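Toll-like receptor 6, Variable lymphocyte receptor B (Mus musculus, PDB 3A79) probably recognises diacylated bacterial lipopeptides together with TLR2 as an innate immune receptor ectodomain, here fused to a hagfish lymphocyte receptor fragment. Local coordinates at residues L171-V179 and P194-P205; V135-T146 and D162-H170. All blocks are in the same frame, centred on the assembly; numbering follows the deposited sequence.

Contact 1. Residues L171-V179 and P194-P205; sequences LSCILLDLV and PNTTVLHLVFHP. With NAG (2-acetamido-2-deoxy-beta-D-glucopyranose), chain N.
Strands 173-178 and 198-203 run parallel; their axes approach to 4.6 Å, with 20° between the strand directions. Alternating backbone bonds lace them, such as His-200 N to Ile-174 O (3.0 Å) and Leu-178 N to Val-202 O (2.8 Å). Ile-174 and Leu-199 lie on the buried face, toward the solenoid core, where Leu-199 CD1 meets Ile-174 CG2 at 3.8 Å. Further along, Leu-176 and Leu-201 lie side by side, as do Leu-178 and Phe-203. On the other face Leu-175 CD1 sits over the His-200 ring in a CH-pi contact, 4.0 Å from its centroid. Leu-175 CG is anti to the backbone N (chi1 173°), and chi2 of 68° then brings CD1 over the ring. Asp-177 OD2 closes an Asx turn on Val-179 N, while OD1 accepts from Phe-130 N. Thr-196 OG1 bonds to Pro-194 O (3.0 Å) and lies against Ile-174 CG1 and CD1. Replacing Thr-196 with an alanine would probably cost Pro-194 O this hydroxyl partner and open a gap beside Ile-174. Asn-195 ND2 carries an N-linked sugar. Such parallel pairing, with most leucines turned into the core, is typical of a leucine-rich repeat solenoid, here in the Toll-like receptor 6 part.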
# COMPACT_ATOMS: atom_id res chain seq x y z
N LEU B 171 -42.46 -22.76 7.46
CA LEU B 171 -41.17 -22.95 6.83
C LEU B 171 -40.19 -21.81 7.11
O LEU B 171 -40.60 -20.66 7.27
CB LEU B 171 -41.35 -23.10 5.32
CG LEU B 171 -42.01 -24.39 4.84
CD1 LEU B 171 -42.34 -24.24 3.38
CD2 LEU B 171 -41.09 -25.59 5.08
N SER B 172 -38.90 -22.16 7.15
CA SER B 172 -37.83 -21.18 7.34
C SER B 172 -36.93 -21.05 6.10
O SER B 172 -36.48 -19.95 5.77
CB SER B 172 -37.00 -21.52 8.57
OG SER B 172 -37.53 -20.87 9.71
N CYS B 173 -36.65 -22.17 5.44
CA CYS B 173 -35.96 -22.09 4.15
C CYS B 173 -36.59 -22.97 3.09
O CYS B 173 -36.88 -24.14 3.33
CB CYS B 173 -34.46 -22.39 4.27
SG CYS B 173 -33.50 -21.86 2.80
N ILE B 174 -36.83 -22.37 1.93
CA ILE B 174 -37.14 -23.09 0.71
C ILE B 174 -35.97 -22.89 -0.25
O ILE B 174 -35.75 -21.80 -0.77
CB ILE B 174 -38.45 -22.60 0.05
CG1 ILE B 174 -39.64 -22.91 0.96
CG2 ILE B 174 -38.66 -23.25 -1.32
CD1 ILE B 174 -40.95 -23.02 0.23
N LEU B 175 -35.20 -23.95 -0.43
CA LEU B 175 -34.13 -23.91 -1.40
C LEU B 175 -34.66 -24.54 -2.67
O LEU B 175 -35.18 -25.65 -2.64
CB LEU B 175 -32.90 -24.66 -0.88
CG LEU B 175 -31.83 -24.76 -1.96
CD1 LEU B 175 -31.24 -23.40 -2.27
CD2 LEU B 175 -30.75 -25.72 -1.58
N LEU B 176 -34.52 -23.83 -3.79
CA LEU B 176 -35.08 -24.29 -5.06
C LEU B 176 -34.12 -24.02 -6.21
O LEU B 176 -33.64 -22.90 -6.37
CB LEU B 176 -36.39 -23.57 -5.31
CG LEU B 176 -37.19 -23.85 -6.57
CD1 LEU B 176 -37.31 -25.34 -6.84
CD2 LEU B 176 -38.56 -23.21 -6.37
N ASP B 177 -33.83 -25.04 -7.00
CA ASP B 177 -32.87 -24.84 -8.07
C ASP B 177 -33.42 -25.16 -9.45
O ASP B 177 -34.07 -26.18 -9.68
CB ASP B 177 -31.61 -25.63 -7.84
CG ASP B 177 -31.72 -27.04 -8.35
OD1 ASP B 177 -32.17 -27.89 -7.57
OD2 ASP B 177 -31.36 -27.29 -9.51
N LEU B 178 -33.10 -24.26 -10.37
CA LEU B 178 -33.60 -24.27 -11.72
C LEU B 178 -32.42 -24.56 -12.63
O LEU B 178 -32.29 -23.99 -13.71
CB LEU B 178 -34.12 -22.87 -12.05
CG LEU B 178 -35.29 -22.16 -11.36
CD1 LEU B 178 -36.47 -22.12 -12.29
CD2 LEU B 178 -35.66 -22.72 -9.99
N VAL B 179 -31.52 -25.42 -12.18
CA VAL B 179 -30.40 -25.79 -13.02
C VAL B 179 -30.95 -26.64 -14.16
O VAL B 179 -30.57 -26.46 -15.32
CB VAL B 179 -29.33 -26.57 -12.24
CG1 VAL B 179 -28.14 -26.83 -13.11
CG2 VAL B 179 -28.90 -25.80 -11.03
N PRO B 194 -44.94 -20.95 -1.14
CA PRO B 194 -45.52 -20.93 0.21
C PRO B 194 -44.83 -19.89 1.07
O PRO B 194 -43.70 -19.54 0.76
CB PRO B 194 -45.20 -22.33 0.75
CG PRO B 194 -44.98 -23.17 -0.47
CD PRO B 194 -44.37 -22.27 -1.49
N ASN B 195 -45.49 -19.39 2.11
CA ASN B 195 -44.83 -18.43 2.99
C ASN B 195 -43.56 -19.02 3.59
O ASN B 195 -43.60 -20.06 4.25
CB ASN B 195 -45.78 -17.96 4.10
CG ASN B 195 -47.20 -17.81 3.62
OD1 ASN B 195 -47.70 -18.65 2.87
ND2 ASN B 195 -47.87 -16.73 4.05
N THR B 196 -42.43 -18.37 3.34
CA THR B 196 -41.14 -18.79 3.89
C THR B 196 -40.44 -17.58 4.45
O THR B 196 -40.58 -16.48 3.93
CB THR B 196 -40.20 -19.34 2.82
OG1 THR B 196 -40.94 -20.10 1.86
CG2 THR B 196 -39.18 -20.23 3.45
N THR B 197 -39.65 -17.78 5.50
CA THR B 197 -38.72 -16.73 5.90
C THR B 197 -37.70 -16.46 4.77
O THR B 197 -37.57 -15.32 4.29
CB THR B 197 -37.99 -17.07 7.21
OG1 THR B 197 -38.94 -17.16 8.27
CG2 THR B 197 -36.97 -15.98 7.53
N VAL B 198 -37.01 -17.50 4.33
CA VAL B 198 -36.03 -17.33 3.26
C VAL B 198 -36.44 -18.08 2.00
O VAL B 198 -36.91 -19.21 2.07
CB VAL B 198 -34.63 -17.79 3.72
CG1 VAL B 198 -33.63 -17.66 2.60
CG2 VAL B 198 -34.19 -16.99 4.93
N LEU B 199 -36.27 -17.44 0.85
CA LEU B 199 -36.38 -18.15 -0.42
C LEU B 199 -35.06 -18.05 -1.17
O LEU B 199 -34.65 -16.96 -1.55
CB LEU B 199 -37.48 -17.57 -1.30
CG LEU B 199 -37.59 -18.28 -2.65
CD1 LEU B 199 -37.70 -19.78 -2.46
CD2 LEU B 199 -38.76 -17.77 -3.41
N HIS B 200 -34.41 -19.19 -1.37
CA HIS B 200 -33.13 -19.22 -2.07
C HIS B 200 -33.28 -19.94 -3.40
O HIS B 200 -33.69 -21.11 -3.46
CB HIS B 200 -32.07 -19.93 -1.22
CG HIS B 200 -30.68 -19.81 -1.76
ND1 HIS B 200 -30.41 -19.38 -3.04
CD2 HIS B 200 -29.48 -20.08 -1.19
CE1 HIS B 200 -29.10 -19.38 -3.24
NE2 HIS B 200 -28.52 -19.80 -2.13
N LEU B 201 -32.95 -19.22 -4.47
CA LEU B 201 -33.09 -19.76 -5.81
C LEU B 201 -31.72 -19.87 -6.48
O LEU B 201 -30.95 -18.91 -6.52
CB LEU B 201 -34.02 -18.87 -6.64
CG LEU B 201 -35.39 -18.67 -6.00
CD1 LEU B 201 -36.13 -17.53 -6.66
CD2 LEU B 201 -36.19 -19.96 -6.09
N VAL B 202 -31.41 -21.06 -6.99
CA VAL B 202 -30.13 -21.27 -7.67
C VAL B 202 -30.40 -21.60 -9.14
O VAL B 202 -31.24 -22.45 -9.45
CB VAL B 202 -29.31 -22.42 -7.00
CG1 VAL B 202 -27.89 -22.40 -7.50
CG2 VAL B 202 -29.34 -22.30 -5.49
N PHE B 203 -29.67 -20.94 -10.04
CA PHE B 203 -29.87 -21.14 -11.47
C PHE B 203 -28.70 -21.87 -12.12
O PHE B 203 -27.68 -22.11 -11.49
CB PHE B 203 -30.08 -19.79 -12.15
CG PHE B 203 -31.18 -18.98 -11.53
CD1 PHE B 203 -30.88 -17.95 -10.65
CD2 PHE B 203 -32.51 -19.27 -11.80
CE1 PHE B 203 -31.89 -17.21 -10.06
CE2 PHE B 203 -33.52 -18.54 -11.21
CZ PHE B 203 -33.20 -17.50 -10.34
N HIS B 204 -28.86 -22.22 -13.39
CA HIS B 204 -27.77 -22.84 -14.13
C HIS B 204 -26.59 -21.89 -14.10
O HIS B 204 -26.75 -20.70 -14.36
CB HIS B 204 -28.20 -23.07 -15.57
CG HIS B 204 -27.25 -23.92 -16.35
ND1 HIS B 204 -27.39 -25.29 -16.45
CD2 HIS B 204 -26.17 -23.59 -17.10
CE1 HIS B 204 -26.43 -25.77 -17.23
NE2 HIS B 204 -25.68 -24.76 -17.64
N PRO B 205 -25.41 -22.42 -13.78
CA PRO B 205 -24.21 -21.64 -13.45
C PRO B 205 -23.36 -21.32 -14.68
O PRO B 205 -22.27 -20.77 -14.53
CB PRO B 205 -23.42 -22.59 -12.54
CG PRO B 205 -24.13 -23.94 -12.62
CD PRO B 205 -25.12 -23.86 -13.74
C1 NAG N . -49.21 -17.29 3.84
C2 NAG N . -50.07 -16.95 5.07
C3 NAG N . -51.49 -17.46 4.86
C4 NAG N . -52.09 -16.82 3.61
C5 NAG N . -51.20 -16.99 2.37
C6 NAG N . -51.68 -16.00 1.28
C7 NAG N . -48.32 -17.72 6.69
C8 NAG N . -47.43 -16.58 7.11
N2 NAG N . -49.57 -17.41 6.36
O3 NAG N . -52.30 -17.15 5.98
O4 NAG N . -53.38 -17.37 3.41
O5 NAG N . -49.81 -16.80 2.64
O6 NAG N . -51.22 -16.24 -0.04
O7 NAG N . -47.89 -18.88 6.70

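Contact 2. Residues V135-T146 and D162-H170; sequences VLPVCKEFGNLT and DLLPVAHLH. With NAG (2-acetamido-2-deoxy-beta-D-glucopyranose), chain L.
Val-138 packs against Leu-163, Pro-165 and Val-166, and this apolar group is the centre of the contact. The two methyls of Val-138 divide the contact. CG1 is anti to the backbone N (chi1 179°) and reaches Pro-165 CB at 4.0 Å and also Val-166 CG1. CG2, beside the backbone N, meets Leu-163 CD2, and the two side chains cross at about a right angle. Leu-136 CG also approaches Leu-163 CD2, at 4.2 Å, and Leu-136 CD2 lies against Asp-162 CB. Phe-142 lies alongside Val-166, with Val-166 CG1 3.5 Å from Phe-142 CB and at the edge of the ring. One face of that ring is covered from its own segment by Val-138 CA.

A second kind of contact sets carbon against backbone oxygen. Pro-165 CB and CG lie against Cys-139 O. Gly-143 CA makes a CA-H...O contact with Pro-165 O (3.5 Å). Leu-169 CD2 approaches Leu-145 O and stands 3.8 Å from Thr-146 CA.

Within residues 135-146, backbone bonds from Phe-142 N to Cys-139 O (3.2 Å) and from Asn-144 N to Glu-141 O (2.8 Å) shape the 3-10 turn at 140-143. Asp-162 OD1 has a long, weak ion pair with Arg-159.

The disulfide from Cys-139 to Cys-117 and the N-linked sugar on Asn-144 ND2 lie on the 135-146 side and do not cross the contact.

No hydrogen bond joins the two segments, which belong to the loops before and after strand 150-154 in the Toll-like receptor 6 part. The direct contact between them is thus mainly apolar packing, which depends on side-chain shape and burial rather than on directional bonds.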
# COMPACT_ATOMS: atom_id res chain seq x y z
N VAL B 135 -40.66 -32.89 -12.42
CA VAL B 135 -41.50 -31.90 -11.78
C VAL B 135 -41.41 -31.97 -10.25
O VAL B 135 -41.24 -33.05 -9.68
CB VAL B 135 -42.97 -32.03 -12.23
CG1 VAL B 135 -43.76 -32.94 -11.28
CG2 VAL B 135 -43.62 -30.66 -12.33
N LEU B 136 -41.49 -30.82 -9.60
CA LEU B 136 -41.47 -30.72 -8.13
C LEU B 136 -42.13 -31.92 -7.42
O LEU B 136 -43.34 -32.08 -7.51
CB LEU B 136 -42.16 -29.42 -7.71
CG LEU B 136 -41.32 -28.26 -7.18
CD1 LEU B 136 -39.83 -28.42 -7.47
CD2 LEU B 136 -41.87 -26.91 -7.67
N PRO B 137 -41.34 -32.72 -6.69
CA PRO B 137 -41.75 -34.00 -6.07
C PRO B 137 -42.63 -33.87 -4.82
O PRO B 137 -42.82 -34.86 -4.12
CB PRO B 137 -40.42 -34.62 -5.64
CG PRO B 137 -39.35 -33.72 -6.15
CD PRO B 137 -39.96 -32.39 -6.32
N VAL B 138 -43.15 -32.68 -4.54
CA VAL B 138 -43.99 -32.45 -3.37
C VAL B 138 -45.37 -33.06 -3.56
O VAL B 138 -46.20 -32.49 -4.28
CB VAL B 138 -44.17 -30.95 -3.12
CG1 VAL B 138 -45.08 -30.71 -1.92
CG2 VAL B 138 -42.82 -30.28 -2.93
N CYS B 139 -45.63 -34.20 -2.93
CA CYS B 139 -46.94 -34.85 -3.01
C CYS B 139 -47.89 -34.28 -1.95
O CYS B 139 -47.47 -33.52 -1.08
CB CYS B 139 -46.83 -36.37 -2.81
SG CYS B 139 -45.78 -37.32 -3.93
N LYS B 140 -49.16 -34.67 -2.01
CA LYS B 140 -50.16 -34.13 -1.10
C LYS B 140 -49.89 -34.48 0.37
O LYS B 140 -50.31 -33.75 1.27
CB LYS B 140 -51.57 -34.58 -1.52
CG LYS B 140 -51.89 -36.03 -1.21
CD LYS B 140 -53.39 -36.26 -1.26
CE LYS B 140 -53.73 -37.69 -1.68
NZ LYS B 140 -55.21 -37.90 -1.84
N GLU B 141 -49.19 -35.58 0.61
CA GLU B 141 -48.98 -36.05 1.98
C GLU B 141 -47.99 -35.17 2.74
O GLU B 141 -47.93 -35.21 3.97
CB GLU B 141 -48.53 -37.51 2.00
CG GLU B 141 -49.63 -38.52 1.71
CD GLU B 141 -49.80 -38.78 0.23
OE1 GLU B 141 -49.07 -38.14 -0.57
OE2 GLU B 141 -50.65 -39.61 -0.15
N PHE B 142 -47.20 -34.39 1.99
CA PHE B 142 -46.23 -33.47 2.58
C PHE B 142 -46.88 -32.54 3.60
O PHE B 142 -46.20 -31.81 4.31
CB PHE B 142 -45.53 -32.64 1.50
CG PHE B 142 -44.45 -33.38 0.76
CD1 PHE B 142 -43.22 -32.77 0.53
CD2 PHE B 142 -44.67 -34.67 0.30
CE1 PHE B 142 -42.23 -33.45 -0.16
CE2 PHE B 142 -43.67 -35.36 -0.39
CZ PHE B 142 -42.45 -34.74 -0.62
N GLY B 143 -48.20 -32.57 3.67
CA GLY B 143 -48.91 -31.76 4.63
C GLY B 143 -48.72 -32.27 6.04
O GLY B 143 -48.80 -31.48 6.98
N ASN B 144 -48.46 -33.57 6.17
CA ASN B 144 -48.29 -34.24 7.47
C ASN B 144 -46.96 -33.86 8.13
O ASN B 144 -46.78 -34.05 9.34
CB ASN B 144 -48.40 -35.78 7.33
CG ASN B 144 -48.51 -36.50 8.69
OD1 ASN B 144 -49.09 -35.97 9.63
ND2 ASN B 144 -47.94 -37.72 8.77
N LEU B 145 -46.05 -33.33 7.33
CA LEU B 145 -44.75 -32.87 7.80
C LEU B 145 -44.88 -31.56 8.58
O LEU B 145 -44.22 -30.57 8.25
CB LEU B 145 -43.79 -32.66 6.63
CG LEU B 145 -43.56 -33.83 5.67
CD1 LEU B 145 -42.28 -33.59 4.88
CD2 LEU B 145 -43.48 -35.14 6.41
N THR B 146 -45.72 -31.56 9.60
CA THR B 146 -45.97 -30.37 10.40
C THR B 146 -44.68 -29.77 10.99
O THR B 146 -44.56 -28.56 11.12
CB THR B 146 -46.98 -30.66 11.53
OG1 THR B 146 -46.34 -30.51 12.80
CG2 THR B 146 -47.56 -32.07 11.40
N ASP B 162 -47.86 -26.28 -7.56
CA ASP B 162 -47.02 -27.43 -7.22
C ASP B 162 -46.68 -27.54 -5.73
O ASP B 162 -46.63 -28.64 -5.20
CB ASP B 162 -45.75 -27.47 -8.09
CG ASP B 162 -45.99 -28.09 -9.47
OD1 ASP B 162 -47.13 -28.54 -9.76
OD2 ASP B 162 -45.04 -28.12 -10.27
N LEU B 163 -46.47 -26.41 -5.06
CA LEU B 163 -46.11 -26.43 -3.64
C LEU B 163 -47.30 -26.22 -2.69
O LEU B 163 -47.13 -25.73 -1.57
CB LEU B 163 -45.02 -25.39 -3.34
CG LEU B 163 -43.71 -25.62 -4.08
CD1 LEU B 163 -42.73 -24.46 -3.89
CD2 LEU B 163 -43.12 -26.93 -3.60
N LEU B 164 -48.49 -26.61 -3.12
CA LEU B 164 -49.70 -26.37 -2.34
C LEU B 164 -49.73 -27.21 -1.06
O LEU B 164 -50.12 -26.71 -0.00
CB LEU B 164 -50.96 -26.62 -3.19
CG LEU B 164 -52.06 -25.56 -3.10
CD1 LEU B 164 -53.46 -26.17 -3.18
CD2 LEU B 164 -51.90 -24.76 -1.82
N PRO B 165 -49.33 -28.48 -1.15
CA PRO B 165 -49.33 -29.31 0.06
C PRO B 165 -48.47 -28.76 1.22
O PRO B 165 -48.77 -29.07 2.38
CB PRO B 165 -48.79 -30.64 -0.44
CG PRO B 165 -49.21 -30.68 -1.88
CD PRO B 165 -49.07 -29.28 -2.36
N VAL B 166 -47.45 -27.96 0.94
CA VAL B 166 -46.65 -27.41 2.05
C VAL B 166 -46.94 -25.93 2.36
O VAL B 166 -46.17 -25.27 3.06
CB VAL B 166 -45.12 -27.68 1.89
CG1 VAL B 166 -44.84 -29.18 1.83
CG2 VAL B 166 -44.53 -26.97 0.67
N ALA B 167 -48.07 -25.42 1.88
CA ALA B 167 -48.43 -24.01 2.05
C ALA B 167 -48.88 -23.66 3.46
O ALA B 167 -49.04 -22.49 3.79
CB ALA B 167 -49.49 -23.62 1.06
N HIS B 168 -49.08 -24.67 4.29
CA HIS B 168 -49.55 -24.42 5.65
C HIS B 168 -48.56 -24.83 6.72
O HIS B 168 -48.95 -25.10 7.86
CB HIS B 168 -50.87 -25.14 5.90
CG HIS B 168 -52.01 -24.61 5.08
ND1 HIS B 168 -52.99 -23.80 5.60
CD2 HIS B 168 -52.32 -24.79 3.77
CE1 HIS B 168 -53.85 -23.50 4.65
NE2 HIS B 168 -53.47 -24.09 3.53
N LEU B 169 -47.27 -24.88 6.37
CA LEU B 169 -46.23 -25.18 7.34
C LEU B 169 -45.46 -23.92 7.65
O LEU B 169 -45.40 -23.00 6.83
CB LEU B 169 -45.27 -26.22 6.78
CG LEU B 169 -45.95 -27.43 6.14
CD1 LEU B 169 -44.98 -28.16 5.22
CD2 LEU B 169 -46.52 -28.35 7.20
N HIS B 170 -44.86 -23.85 8.83
CA HIS B 170 -44.10 -22.66 9.20
C HIS B 170 -42.64 -22.80 8.77
O HIS B 170 -41.71 -22.94 9.59
CB HIS B 170 -44.30 -22.33 10.69
CG HIS B 170 -45.70 -21.90 11.01
ND1 HIS B 170 -46.72 -22.80 11.25
CD2 HIS B 170 -46.26 -20.67 11.12
CE1 HIS B 170 -47.84 -22.14 11.50
NE2 HIS B 170 -47.59 -20.85 11.42
C1 NAG L . -48.43 -38.56 9.85
C2 NAG L . -48.18 -40.08 9.68
C3 NAG L . -48.59 -40.97 10.87
C4 NAG L . -47.97 -40.39 12.15
C5 NAG L . -48.25 -38.89 12.29
C6 NAG L . -47.39 -38.35 13.43
C7 NAG L . -47.95 -40.97 7.46
C8 NAG L . -48.50 -42.02 6.53
N2 NAG L . -48.76 -40.53 8.42
O3 NAG L . -48.24 -42.35 10.71
O4 NAG L . -48.41 -41.06 13.32
O5 NAG L . -47.98 -38.11 11.13
O6 NAG L . -47.44 -36.94 13.41
O7 NAG L . -46.80 -40.56 7.32

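Overall arrangement
Both contacts lie in the Toll-like receptor 6 part and follow one another along the chain, His-170 leading directly into Leu-171. Their centres are about 15 Å apart. The centre of contact 2 is about 33 Å from the centre of the chain, that of contact 1 about 20 Å. They meet at Pro-194, whose CG lies 3.5 Å from Leu-163 O. Leu-171 CD1 adds a contact with Val-166 O at 4.0 Å. Contact 1 pairs strands side by side, and contact 2 packs neighbouring loops of the same solenoid. Their sugars are glycans attached to Asn-195 and Asn-144, not ligands in a pocket. The other protein chain touches neither contact.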